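Local atomic coordinates of Rbam17540 (Bacillus amyloliquefaciens, PDB entry 2YOY), a protein that is a copper-dependent oxidase of the CBM33 family, probably a lytic polysaccharide monooxygenase that cleaves cellulose chains by oxidation. Residues Pro7-Tyr12 against Phe169-Asp174; Trp92-Pro97 against Gly158-Ala163. All coordinates share one frame; numbering follows the deposited sequence.

Contact 1. Residues Pro7-Tyr12 against Phe169-Asp174; sequences PVSRAY and FYNVID
The N-terminus of helix 10-21 is pinned here to strand 167-177 by a buried salt bridge, R10 to D174, and by a backbone bond from R10 to V172, near the centre of the chain. The amide of R10 reaches V172 O at 2.8 Å, almost straight at 175°. A water donates to the same oxygen and accepts from A11 N, so V172 O takes two bonds. R10 starts with CG anti to its own N (chi1 -176°) and bends at chi3, which brings the guanidinium side-on to the carboxylate: NE meets D174 OD2 and NH2 meets D174 OD1, both at 2.9 Å. Each oxygen uses its syn lone pair, and the two planes are only 9° apart. V172 CG2 sits 3.5 Å above the guanidinium, over its centre. S9 is the N-cap, OG accepting from Y12 N at 3.1 Å, while P7 CB rests on I173 CG2 at 4.0 Å. A second water links V8 O to D174 N. A leucine in place of R10 would probably leave the buried carboxylate of D174 without its countercharge and V172 CG2 without the flat group it covers. The two-pronged grip, with Y153 OH on D174 OD1 and Q73 OE1 on R10 NH2, fixes the rotation of both groups. Their paired opposite charges probably stabilise both ionised forms in this buried setting.

Contact 2. Residues Trp92-Pro97 against Gly158-Ala163; sequences WHYTAP and GVWDVA
An aromatic cluster of W92, Y94 and W160 fills the space between two beta-sheets close to the copper site, where strand 86-94 of one sheet faces strand 154-162 of the other. The axes of 92-94 and 158-162 come within 11.1 Å, at 40°, and no hydrogen bond joins the segments; aromatic side chains do most of the bridging. W160 extends with CG anti to its backbone N (chi1 167°), carrying the indole out toward the strand 86-94 side, where CB meets W92 and the six-membered ring meets Y94. The CB lies over the six-membered ring of W92, 4.0 Å from that centroid, in a CH-pi contact, and the W160 indole then turns an edge to the same ring with the planes at 62°. In the other pair Y94 comes edge-on, CE1 standing 3.4 Å above the indole plane and shifted toward its rim; the Y94 ring and the W160 six-membered ring have centroids 4.6 Å apart. W160 thus gives its edge to W92 and its face to Y94, in two edge-to-face (T-shaped) pairs. Such facing sheets are the beta-sandwich core of the lytic polysaccharide monooxygenases, with the copper held by H1 and H98 at one end. Past strand 86-94 the chain turns through A96, whose O meets the edge of W160 at CH2, 3.6 Å away, in the ring plane; the A96 side chain is about 4 Å from the copper. At the far end of W92, G158 O approaches the ring edge 4.1 Å from CH2. The polar ends bond outside the cluster: W160 NE1 to T100 OG1, Y94 OH to W103 NE1, and W92 NE1 to Y105 OH.

Contact 1 and contact 2 have centres 12 Å apart and meet through neighbouring antiparallel strands, 154-162 and 167-177, which follow each other in the chain. F169 N to W160 O at 2.8 Å and N171 N to G158 O at 2.9 Å are probable hydrogen bonds, and Y170 CE2 packs on V159 CG1. Along the sequence contact 2 is nested within the loop closed by contact 1. The two adjoining strands thus run from the start of helix 10-21 in the core to the aromatic cluster by the copper. There F169 stacks on W160 and meets the copper ligand H1 edge-to-face, so the strand pair probably helps hold the metal end of the sandwich in place.

Contact 1. Residues Pro7-Tyr12 against Phe169-Asp174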
loop_
_atom_site.group_PDB
_atom_site.type_symbol
_atom_site.label_atom_id
_atom_site.label_comp_id
_atom_site.label_asym_id
_atom_site.label_seq_id
_atom_site.Cartn_x
_atom_site.Cartn_y
_atom_site.Cartn_z
ATOM N N PRO A 7 2.507 6.947 -7.028
ATOM C CA PRO A 7 3.895 6.506 -6.749
ATOM C C PRO A 7 4.002 4.966 -6.746
ATOM O O PRO A 7 2.976 4.273 -6.766
ATOM C CB PRO A 7 4.194 7.066 -5.342
ATOM C CG PRO A 7 3.093 7.976 -4.976
ATOM C CD PRO A 7 1.897 7.589 -5.847
ATOM N N VAL A 8 5.227 4.443 -6.779
ATOM C CA VAL A 8 5.449 3.009 -6.760
ATOM C C VAL A 8 5.272 2.442 -5.357
ATOM O O VAL A 8 6.059 2.696 -4.455
ATOM C CB VAL A 8 6.883 2.701 -7.275
ATOM C CG1 VAL A 8 7.111 1.214 -7.325
ATOM C CG2 VAL A 8 7.093 3.372 -8.637
ATOM N N SER A 9 4.187 1.684 -5.228
ATOM C CA SER A 9 3.949 0.836 -4.051
ATOM C C SER A 9 5.086 -0.117 -3.777
ATOM O O SER A 9 5.812 -0.524 -4.640
ATOM C CB SER A 9 2.636 0.038 -4.196
ATOM O OG SER A 9 2.651 -0.984 -5.187
ATOM N N ARG A 10 5.233 -0.504 -2.534
ATOM C CA ARG A 10 6.245 -1.448 -2.207
ATOM C C ARG A 10 6.095 -2.749 -2.956
ATOM O O ARG A 10 7.115 -3.327 -3.363
ATOM C CB ARG A 10 6.273 -1.652 -0.641
ATOM C CG ARG A 10 7.371 -2.559 -0.149
ATOM C CD ARG A 10 7.152 -2.896 1.341
ATOM N NE ARG A 10 7.249 -1.726 2.203
ATOM C CZ ARG A 10 6.943 -1.694 3.510
ATOM N NH1 ARG A 10 6.542 -2.795 4.161
ATOM N NH2 ARG A 10 7.086 -0.545 4.182
ATOM N N ALA A 11 4.853 -3.225 -3.143
ATOM C CA ALA A 11 4.601 -4.423 -3.865
ATOM C C ALA A 11 5.051 -4.323 -5.338
ATOM O O ALA A 11 5.739 -5.231 -5.861
ATOM C CB ALA A 11 3.126 -4.767 -3.809
ATOM N N TYR A 12 4.710 -3.207 -5.970
ATOM C CA TYR A 12 5.136 -3.005 -7.335
ATOM C C TYR A 12 6.684 -2.829 -7.436
ATOM O O TYR A 12 7.331 -3.367 -8.366
ATOM C CB TYR A 12 4.356 -1.846 -7.858
ATOM C CG TYR A 12 4.641 -1.532 -9.331
ATOM C CD1 TYR A 12 4.755 -2.541 -10.271
ATOM C CD2 TYR A 12 4.811 -0.205 -9.742
ATOM C CE1 TYR A 12 5.013 -2.207 -11.619
ATOM C CE2 TYR A 12 5.051 0.121 -11.066
ATOM C CZ TYR A 12 5.165 -0.877 -11.983
ATOM O OH TYR A 12 5.421 -0.522 -13.284
ATOM N N PHE A 169 -7.696 -4.285 -0.822
ATOM C CA PHE A 169 -6.284 -4.391 -1.209
ATOM C C PHE A 169 -5.533 -3.287 -0.497
ATOM O O PHE A 169 -6.032 -2.152 -0.412
ATOM C CB PHE A 169 -6.162 -4.289 -2.750
ATOM C CG PHE A 169 -6.763 -5.475 -3.459
ATOM C CD1 PHE A 169 -8.139 -5.578 -3.587
ATOM C CD2 PHE A 169 -5.971 -6.532 -3.874
ATOM C CE1 PHE A 169 -8.697 -6.704 -4.154
ATOM C CE2 PHE A 169 -6.525 -7.635 -4.492
ATOM C CZ PHE A 169 -7.879 -7.717 -4.608
ATOM N N TYR A 170 -4.379 -3.660 0.070
ATOM C CA TYR A 170 -3.576 -2.838 0.957
ATOM C C TYR A 170 -2.227 -2.621 0.315
ATOM O O TYR A 170 -1.498 -3.552 0.132
ATOM C CB TYR A 170 -3.414 -3.522 2.347
ATOM C CG TYR A 170 -4.715 -3.636 3.075
ATOM C CD1 TYR A 170 -5.589 -4.702 2.803
ATOM C CD2 TYR A 170 -5.105 -2.679 3.982
ATOM C CE1 TYR A 170 -6.833 -4.751 3.417
ATOM C CE2 TYR A 170 -6.312 -2.739 4.626
ATOM C CZ TYR A 170 -7.175 -3.781 4.355
ATOM O OH TYR A 170 -8.405 -3.741 4.993
ATOM N N ASN A 171 -1.895 -1.376 -0.038
ATOM C CA ASN A 171 -0.602 -1.093 -0.633
ATOM C C ASN A 171 0.122 0.013 0.135
ATOM O O ASN A 171 -0.268 1.196 0.107
ATOM C CB ASN A 171 -0.724 -0.627 -2.083
ATOM C CG ASN A 171 -0.841 -1.740 -3.143
ATOM O OD1 ASN A 171 -0.717 -1.429 -4.335
ATOM N ND2 ASN A 171 -1.145 -2.975 -2.752
ATOM N N VAL A 172 1.208 -0.376 0.788
ATOM C CA VAL A 172 2.079 0.553 1.409
ATOM C C VAL A 172 3.059 1.093 0.407
ATOM O O VAL A 172 3.467 0.412 -0.538
ATOM C CB VAL A 172 2.819 -0.013 2.685
ATOM C CG1 VAL A 172 1.809 -0.341 3.729
ATOM C CG2 VAL A 172 3.679 -1.217 2.347
ATOM N N ILE A 173 3.392 2.362 0.612
ATOM C CA ILE A 173 4.311 3.129 -0.227
ATOM C C ILE A 173 5.387 3.769 0.678
ATOM O O ILE A 173 5.099 4.559 1.579
ATOM C CB ILE A 173 3.588 4.256 -1.007
ATOM C CG1 ILE A 173 2.393 3.736 -1.785
ATOM C CG2 ILE A 173 4.546 4.943 -1.955
ATOM C CD1 ILE A 173 1.427 4.833 -2.108
ATOM N N ASP A 174 6.654 3.460 0.395
ATOM C CA ASP A 174 7.769 4.047 1.160
ATOM C C ASP A 174 8.217 5.366 0.515
ATOM O O ASP A 174 8.531 5.405 -0.674
ATOM C CB ASP A 174 8.924 3.061 1.219
ATOM C CG ASP A 174 8.526 1.749 1.860
ATOM O OD1 ASP A 174 8.437 1.731 3.122
ATOM O OD2 ASP A 174 8.276 0.740 1.128
HETATM O O HOH W 1 7.246 2.159 -2.098
HETATM O O HOH W 2 2.688 -2.172 -1.422
#

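Contact 2. Residues Trp92-Pro97 against Gly158-Ala163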
loop_
_atom_site.group_PDB
_atom_site.type_symbol
_atom_site.label_atom_id
_atom_site.label_comp_id
_atom_site.label_asym_id
_atom_site.label_seq_id
_atom_site.Cartn_x
_atom_site.Cartn_y
_atom_site.Cartn_z
ATOM N N TRP A 92 -3.736 3.755 -9.591
ATOM C CA TRP A 92 -3.799 2.290 -9.509
ATOM C C TRP A 92 -3.736 1.677 -10.892
ATOM O O TRP A 92 -4.279 2.244 -11.858
ATOM C CB TRP A 92 -5.091 1.859 -8.805
ATOM C CG TRP A 92 -5.126 2.179 -7.310
ATOM C CD1 TRP A 92 -5.326 3.395 -6.746
ATOM C CD2 TRP A 92 -4.999 1.250 -6.222
ATOM N NE1 TRP A 92 -5.331 3.281 -5.361
ATOM C CE2 TRP A 92 -5.142 1.979 -5.018
ATOM C CE3 TRP A 92 -4.759 -0.112 -6.149
ATOM C CZ2 TRP A 92 -5.034 1.381 -3.743
ATOM C CZ3 TRP A 92 -4.671 -0.708 -4.864
ATOM C CH2 TRP A 92 -4.831 0.031 -3.701
ATOM N N HIS A 93 -3.048 0.544 -11.001
ATOM C CA HIS A 93 -3.121 -0.343 -12.159
ATOM C C HIS A 93 -3.906 -1.588 -11.711
ATOM O O HIS A 93 -3.602 -2.174 -10.654
ATOM C CB HIS A 93 -1.738 -0.766 -12.592
ATOM C CG HIS A 93 -1.729 -1.799 -13.680
ATOM N ND1 HIS A 93 -2.017 -1.504 -14.994
ATOM C CD2 HIS A 93 -1.508 -3.128 -13.634
ATOM C CE1 HIS A 93 -1.960 -2.609 -15.712
ATOM N NE2 HIS A 93 -1.642 -3.607 -14.912
ATOM N N TYR A 94 -4.942 -1.920 -12.462
ATOM C CA TYR A 94 -5.835 -3.040 -12.162
ATOM C C TYR A 94 -5.621 -4.194 -13.141
ATOM O O TYR A 94 -5.619 -3.992 -14.365
ATOM C CB TYR A 94 -7.296 -2.596 -12.153
ATOM C CG TYR A 94 -7.583 -1.582 -11.094
ATOM C CD1 TYR A 94 -7.634 -1.965 -9.761
ATOM C CD2 TYR A 94 -7.762 -0.243 -11.397
ATOM C CE1 TYR A 94 -7.866 -1.045 -8.787
ATOM C CE2 TYR A 94 -8.006 0.698 -10.420
ATOM C CZ TYR A 94 -8.035 0.288 -9.113
ATOM O OH TYR A 94 -8.259 1.206 -8.131
ATOM N N THR A 95 -5.377 -5.389 -12.611
ATOM C CA THR A 95 -5.522 -6.606 -13.430
ATOM C C THR A 95 -6.982 -7.113 -13.416
ATOM O O THR A 95 -7.422 -7.794 -14.334
ATOM C CB THR A 95 -4.581 -7.706 -12.955
ATOM O OG1 THR A 95 -4.937 -8.095 -11.623
ATOM C CG2 THR A 95 -3.150 -7.210 -12.988
ATOM N N ALA A 96 -7.744 -6.740 -12.396
ATOM C CA ALA A 96 -9.158 -7.070 -12.348
ATOM C C ALA A 96 -9.875 -5.971 -11.582
ATOM O O ALA A 96 -9.869 -5.976 -10.330
ATOM C CB ALA A 96 -9.383 -8.432 -11.711
ATOM N N PRO A 97 -10.444 -4.988 -12.314
ATOM C CA PRO A 97 -11.019 -3.753 -11.684
ATOM C C PRO A 97 -12.423 -3.935 -11.105
ATOM O O PRO A 97 -13.408 -3.476 -11.690
ATOM C CB PRO A 97 -11.064 -2.773 -12.847
ATOM C CG PRO A 97 -11.284 -3.652 -14.040
ATOM C CD PRO A 97 -10.507 -4.914 -13.789
ATOM N N GLY A 158 -2.274 3.101 0.917
ATOM C CA GLY A 158 -3.527 3.093 0.220
ATOM C C GLY A 158 -4.352 1.844 0.320
ATOM O O GLY A 158 -3.823 0.749 0.163
ATOM N N VAL A 159 -5.647 2.020 0.582
ATOM C CA VAL A 159 -6.561 0.909 0.728
ATOM C C VAL A 159 -7.712 0.999 -0.304
ATOM O O VAL A 159 -8.359 2.024 -0.432
ATOM C CB VAL A 159 -7.102 0.832 2.157
ATOM C CG1 VAL A 159 -7.913 -0.453 2.342
ATOM C CG2 VAL A 159 -5.978 0.863 3.212
ATOM N N TRP A 160 -7.972 -0.102 -1.003
ATOM C CA TRP A 160 -9.001 -0.190 -1.989
ATOM C C TRP A 160 -10.032 -1.212 -1.477
ATOM O O TRP A 160 -9.712 -2.398 -1.350
ATOM C CB TRP A 160 -8.380 -0.622 -3.308
ATOM C CG TRP A 160 -9.368 -1.065 -4.383
ATOM C CD1 TRP A 160 -10.618 -0.581 -4.575
ATOM C CD2 TRP A 160 -9.172 -2.095 -5.370
ATOM N NE1 TRP A 160 -11.204 -1.221 -5.622
ATOM C CE2 TRP A 160 -10.347 -2.159 -6.126
ATOM C CE3 TRP A 160 -8.112 -2.955 -5.684
ATOM C CZ2 TRP A 160 -10.514 -3.068 -7.186
ATOM C CZ3 TRP A 160 -8.262 -3.860 -6.722
ATOM C CH2 TRP A 160 -9.468 -3.890 -7.481
ATOM N N ASP A 161 -11.234 -0.742 -1.162
ATOM C CA ASP A 161 -12.331 -1.622 -0.713
ATOM C C ASP A 161 -13.184 -2.084 -1.883
ATOM O O ASP A 161 -13.703 -1.254 -2.636
ATOM C CB ASP A 161 -13.261 -0.869 0.244
ATOM C CG ASP A 161 -12.683 -0.688 1.633
ATOM O OD1 ASP A 161 -11.459 -0.953 1.866
ATOM O OD2 ASP A 161 -13.465 -0.187 2.509
ATOM N N VAL A 162 -13.379 -3.395 -1.984
ATOM C CA VAL A 162 -14.246 -3.997 -3.032
ATOM C C VAL A 162 -15.692 -3.970 -2.529
ATOM O O VAL A 162 -15.995 -4.303 -1.363
ATOM C CB VAL A 162 -13.782 -5.441 -3.358
ATOM C CG1 VAL A 162 -14.705 -6.093 -4.389
ATOM C CG2 VAL A 162 -12.353 -5.440 -3.851
ATOM N N ALA A 163 -16.576 -3.495 -3.391
ATOM C CA ALA A 163 -17.986 -3.242 -3.010
ATOM C C ALA A 163 -18.757 -4.533 -2.666
ATOM O O ALA A 163 -19.595 -4.570 -1.742
ATOM C CB ALA A 163 -18.669 -2.573 -4.168
#